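Side-chain contacts in putative cytochrome P450 154A1 (PDB 1ODO), which belongs to the cytochrome P450 family of haem proteins and here holds a haem and 4-phenyl-1H-imidazole in its pocket: residues A30-V35 / Q39-S44; A266-R269 / T274-D277. One frame throughout, in Å; residues are numbered along the deposited sequence.

The two contacts lie in series along the chain and do not touch: their centres are 36 Å apart and their nearest atoms about 20 Å. Interaction 1 pairs the two strands of a hairpin, 30-35 with 38-43, inside the mixed beta sheet of the P450 fold; it is largely buried, and the side chain of Val43 comes within about 11 Å of the haem. Interaction 2 is a smaller surface contact, where helix 262-270 meets the start of helix 275-285, its centre 23 Å from that of the chain. Neither includes a residue of the pocket for 4-phenyl-1H-imidazole. A tryptophan face takes aliphatic carbon in both contacts.

Interaction 1. Residues A30-V35 / Q39-S44; sequences ATWVDV and QAWSVS
One face of the Trp32 indole lies against Gln39 CB, 3.0 Å above the ring plane, and Ala40 N; at its edge, in plane, stands Trp41 CG. The Trp41 indole receives Trp32 CE3 over one face, so the pair is T-shaped (edge-to-face), with planes at 61° and the centroids of the Trp32 six-membered and Trp41 five-membered rings 4.6 Å apart. Both rings lie on one face of an antiparallel beta hairpin within the mixed sheet of the P450 fold. Trp32 and Trp41 form a non-hydrogen-bonded pair; Trp32 holds CG opposite its backbone nitrogen (chi1 -172°), which swings the ring across strand 38-43. The flanking pairs, Thr31 with Ser42 and Val33 with Ala40, each carry two backbone hydrogen bonds, the straightest from Val33 N to Ala40 O (2.8 Å, 177° at the hydrogen). On the other face, Val33 CG1 meets Ser42 CB at 3.8 Å, and helix 17-25 covers both through Leu24. Trp41 NE1 hydrogen-bonds to Glu313 OE1, and Ser42 OG to Ser318 OG. Nearer the turn, Asp34 OD2 accepts from Gly37 N, and Gln39 NE2 donates to Asp34 OD1 at 2.8 Å from above the carboxylate plane, OD1 lying near the Gln39 amide plane.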
loop_
_atom_site.group_PDB
_atom_site.type_symbol
_atom_site.label_atom_id
_atom_site.label_comp_id
_atom_site.label_asym_id
_atom_site.label_seq_id
_atom_site.Cartn_x
_atom_site.Cartn_y
_atom_site.Cartn_z
ATOM N N ALA A 30 9.095 20.935 -0.259
ATOM C CA ALA A 30 7.770 20.776 -0.851
ATOM C C ALA A 30 7.686 21.408 -2.235
ATOM O O ALA A 30 8.385 22.379 -2.530
ATOM C CB ALA A 30 6.712 21.393 0.070
ATOM N N THR A 31 6.822 20.849 -3.081
ATOM C CA THR A 31 6.630 21.345 -4.436
ATOM C C THR A 31 5.159 21.256 -4.829
ATOM O O THR A 31 4.483 20.274 -4.517
ATOM C CB THR A 31 7.434 20.520 -5.476
ATOM O OG1 THR A 31 8.833 20.592 -5.183
ATOM C CG2 THR A 31 7.189 21.063 -6.880
ATOM N N TRP A 32 4.675 22.288 -5.511
ATOM C CA TRP A 32 3.288 22.344 -5.965
ATOM C C TRP A 32 3.248 21.436 -7.198
ATOM O O TRP A 32 3.956 21.679 -8.177
ATOM C CB TRP A 32 2.934 23.793 -6.333
ATOM C CG TRP A 32 1.483 24.069 -6.645
ATOM C CD1 TRP A 32 0.981 24.579 -7.810
ATOM C CD2 TRP A 32 0.366 23.932 -5.756
ATOM N NE1 TRP A 32 -0.376 24.775 -7.700
ATOM C CE2 TRP A 32 -0.781 24.386 -6.451
ATOM C CE3 TRP A 32 0.220 23.471 -4.441
ATOM C CZ2 TRP A 32 -2.055 24.394 -5.872
ATOM C CZ3 TRP A 32 -1.049 23.479 -3.866
ATOM C CH2 TRP A 32 -2.169 23.939 -4.583
ATOM N N VAL A 33 2.443 20.379 -7.143
ATOM C CA VAL A 33 2.343 19.451 -8.265
ATOM C C VAL A 33 0.908 19.239 -8.733
ATOM O O VAL A 33 -0.047 19.698 -8.103
ATOM C CB VAL A 33 2.925 18.057 -7.896
ATOM C CG1 VAL A 33 4.379 18.187 -7.439
ATOM C CG2 VAL A 33 2.079 17.417 -6.793
ATOM N N ASP A 34 0.771 18.537 -9.851
ATOM C CA ASP A 34 -0.534 18.245 -10.413
ATOM C C ASP A 34 -0.713 16.732 -10.378
ATOM O O ASP A 34 0.118 15.987 -10.902
ATOM C CB ASP A 34 -0.629 18.739 -11.858
ATOM C CG ASP A 34 -1.944 18.371 -12.510
ATOM O OD1 ASP A 34 -2.771 19.278 -12.740
ATOM O OD2 ASP A 34 -2.154 17.168 -12.780
ATOM N N VAL A 35 -1.787 16.282 -9.740
ATOM C CA VAL A 35 -2.080 14.855 -9.634
ATOM C C VAL A 35 -3.393 14.622 -10.372
ATOM O O VAL A 35 -4.474 14.809 -9.815
ATOM C CB VAL A 35 -2.232 14.424 -8.157
ATOM C CG1 VAL A 35 -2.500 12.921 -8.067
ATOM C CG2 VAL A 35 -0.976 14.785 -7.386
ATOM N N GLN A 39 -4.225 20.085 -8.125
ATOM C CA GLN A 39 -2.941 20.621 -7.687
ATOM C C GLN A 39 -2.807 20.509 -6.175
ATOM O O GLN A 39 -3.742 20.803 -5.429
ATOM C CB GLN A 39 -2.784 22.082 -8.115
ATOM C CG GLN A 39 -2.735 22.290 -9.625
ATOM C CD GLN A 39 -4.092 22.138 -10.282
ATOM O OE1 GLN A 39 -5.020 22.891 -9.992
ATOM N NE2 GLN A 39 -4.214 21.163 -11.177
ATOM N N ALA A 40 -1.635 20.079 -5.726
ATOM C CA ALA A 40 -1.400 19.928 -4.300
ATOM C C ALA A 40 0.070 20.058 -3.964
ATOM O O ALA A 40 0.935 20.026 -4.843
ATOM C CB ALA A 40 -1.903 18.568 -3.836
ATOM N N TRP A 41 0.345 20.196 -2.676
ATOM C CA TRP A 41 1.714 20.320 -2.216
ATOM C C TRP A 41 2.309 18.942 -1.978
ATOM O O TRP A 41 1.887 18.234 -1.064
ATOM C CB TRP A 41 1.778 21.096 -0.900
ATOM C CG TRP A 41 1.520 22.560 -1.033
ATOM C CD1 TRP A 41 0.354 23.215 -0.763
ATOM C CD2 TRP A 41 2.460 23.559 -1.444
ATOM N NE1 TRP A 41 0.511 24.566 -0.973
ATOM C CE2 TRP A 41 1.793 24.805 -1.391
ATOM C CE3 TRP A 41 3.802 23.524 -1.848
ATOM C CZ2 TRP A 41 2.424 26.012 -1.728
ATOM C CZ3 TRP A 41 4.432 24.726 -2.184
ATOM C CH2 TRP A 41 3.738 25.953 -2.120
ATOM N N SER A 42 3.260 18.542 -2.816
ATOM C CA SER A 42 3.898 17.245 -2.641
ATOM C C SER A 42 4.972 17.544 -1.608
ATOM O O SER A 42 5.745 18.482 -1.778
ATOM C CB SER A 42 4.575 16.771 -3.925
ATOM O OG SER A 42 5.628 15.865 -3.612
ATOM N N VAL A 43 5.010 16.773 -0.529
ATOM C CA VAL A 43 6.010 16.992 0.507
ATOM C C VAL A 43 6.905 15.760 0.585
ATOM O O VAL A 43 6.411 14.646 0.760
ATOM C CB VAL A 43 5.346 17.224 1.885
ATOM C CG1 VAL A 43 6.413 17.386 2.958
ATOM C CG2 VAL A 43 4.452 18.457 1.833
ATOM N N SER A 44 8.215 15.950 0.441
ATOM C CA SER A 44 9.136 14.819 0.504
ATOM C C SER A 44 10.245 14.962 1.548
ATOM O O SER A 44 11.159 14.142 1.602
ATOM C CB SER A 44 9.726 14.523 -0.886
ATOM O OG SER A 44 10.319 15.672 -1.467
#

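Interaction 2. Residues A266-R269 / T274-D277; sequences ALVR and TWAD
A single valine methyl set over a tryptophan face makes this a CH-pi contact at the protein surface, between helix 262-270 and the first turn of helix 275-285. Val268 CG1 is 3.6 Å from the centroid of the Trp275 six-membered ring and 12° off the ring normal, which places the methyl over the middle of that ring and away from its rim. The nearest ring atoms agree with this: CG1 is 3.7 Å from Trp275 CE2 and also close to CZ2. Val268 reaches the ring because CG1 is held opposite its backbone nitrogen (chi1 176°), while the CB bond itself already points toward the second helix. Val268 CG2, the branch beside the backbone nitrogen, adds only a marginal contact, 4.5 Å from Thr274 O and about 4.3 Å from Trp275 CZ3. No hydrogen bond joins the two segments, and the surface they bury together amounts to 158 Å², most of it on Val268 and Trp275. The indole also touches Leu368 and Glu369 of helix 357-374, so Trp275 connects the contact to a third helix, and Val273 of the intervening loop packs on Val268. At the start of helix 275-285 two reciprocal bonds hold the N-terminus: Asp277 N donates to Thr274 OG1 at 3.0 Å, and Thr274 N donates to Asp277 OD2 at 2.9 Å, meeting that oxygen from above the carboxylate plane. Thr274 is thus the N-cap, and with Asp277 it forms a capping box at the start of the second of two consecutive helices joined by a short loop.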
loop_
_atom_site.group_PDB
_atom_site.type_symbol
_atom_site.label_atom_id
_atom_site.label_comp_id
_atom_site.label_asym_id
_atom_site.label_seq_id
_atom_site.Cartn_x
_atom_site.Cartn_y
_atom_site.Cartn_z
ATOM N N ALA A 266 23.333 -12.937 0.306
ATOM C CA ALA A 266 24.468 -13.544 0.991
ATOM C C ALA A 266 24.517 -13.061 2.442
ATOM O O ALA A 266 24.858 -13.821 3.345
ATOM C CB ALA A 266 25.771 -13.188 0.269
ATOM N N LEU A 267 24.174 -11.794 2.668
ATOM C CA LEU A 267 24.187 -11.251 4.026
ATOM C C LEU A 267 23.189 -12.019 4.879
ATOM O O LEU A 267 23.422 -12.266 6.068
ATOM C CB LEU A 267 23.822 -9.765 4.022
ATOM C CG LEU A 267 24.881 -8.808 3.470
ATOM C CD1 LEU A 267 24.297 -7.408 3.365
ATOM C CD2 LEU A 267 26.108 -8.820 4.376
ATOM N N VAL A 268 22.066 -12.389 4.276
ATOM C CA VAL A 268 21.052 -13.135 5.007
ATOM C C VAL A 268 21.591 -14.528 5.329
ATOM O O VAL A 268 21.508 -14.988 6.466
ATOM C CB VAL A 268 19.754 -13.283 4.183
ATOM C CG1 VAL A 268 18.760 -14.151 4.940
ATOM C CG2 VAL A 268 19.152 -11.906 3.912
ATOM N N ARG A 269 22.153 -15.192 4.323
ATOM C CA ARG A 269 22.697 -16.533 4.517
ATOM C C ARG A 269 23.844 -16.572 5.527
ATOM O O ARG A 269 24.028 -17.566 6.229
ATOM C CB ARG A 269 23.144 -17.113 3.174
ATOM C CG ARG A 269 22.018 -17.209 2.149
ATOM C CD ARG A 269 22.476 -17.919 0.886
ATOM N NE ARG A 269 21.422 -18.047 -0.122
ATOM C CZ ARG A 269 20.212 -18.552 0.111
ATOM N NH1 ARG A 269 19.883 -18.976 1.324
ATOM N NH2 ARG A 269 19.336 -18.657 -0.880
ATOM N N THR A 274 18.773 -10.124 8.924
ATOM C CA THR A 274 17.637 -11.038 8.972
ATOM C C THR A 274 16.678 -10.768 7.819
ATOM O O THR A 274 16.833 -9.794 7.083
ATOM C CB THR A 274 16.837 -10.856 10.263
ATOM O OG1 THR A 274 16.316 -9.520 10.305
ATOM C CG2 THR A 274 17.718 -11.094 11.482
ATOM N N TRP A 275 15.683 -11.635 7.663
ATOM C CA TRP A 275 14.714 -11.447 6.595
ATOM C C TRP A 275 13.963 -10.162 6.924
ATOM O O TRP A 275 13.570 -9.416 6.032
ATOM C CB TRP A 275 13.732 -12.622 6.531
ATOM C CG TRP A 275 14.335 -13.866 5.966
ATOM C CD1 TRP A 275 14.489 -15.067 6.598
ATOM C CD2 TRP A 275 14.872 -14.033 4.648
ATOM N NE1 TRP A 275 15.091 -15.973 5.754
ATOM C CE2 TRP A 275 15.337 -15.363 4.551
ATOM C CE3 TRP A 275 15.005 -13.187 3.537
ATOM C CZ2 TRP A 275 15.927 -15.869 3.387
ATOM C CZ3 TRP A 275 15.594 -13.692 2.376
ATOM C CH2 TRP A 275 16.046 -15.022 2.315
ATOM N N ALA A 276 13.776 -9.911 8.217
ATOM C CA ALA A 276 13.074 -8.715 8.665
ATOM C C ALA A 276 13.858 -7.478 8.238
ATOM O O ALA A 276 13.272 -6.484 7.821
ATOM C CB ALA A 276 12.892 -8.738 10.189
ATOM N N ASP A 277 15.182 -7.534 8.342
ATOM C CA ASP A 277 16.007 -6.394 7.947
ATOM C C ASP A 277 15.829 -6.126 6.456
ATOM O O ASP A 277 15.784 -4.976 6.019
ATOM C CB ASP A 277 17.491 -6.652 8.211
ATOM C CG ASP A 277 17.829 -6.714 9.685
ATOM O OD1 ASP A 277 17.158 -6.030 10.490
ATOM O OD2 ASP A 277 18.789 -7.438 10.031
#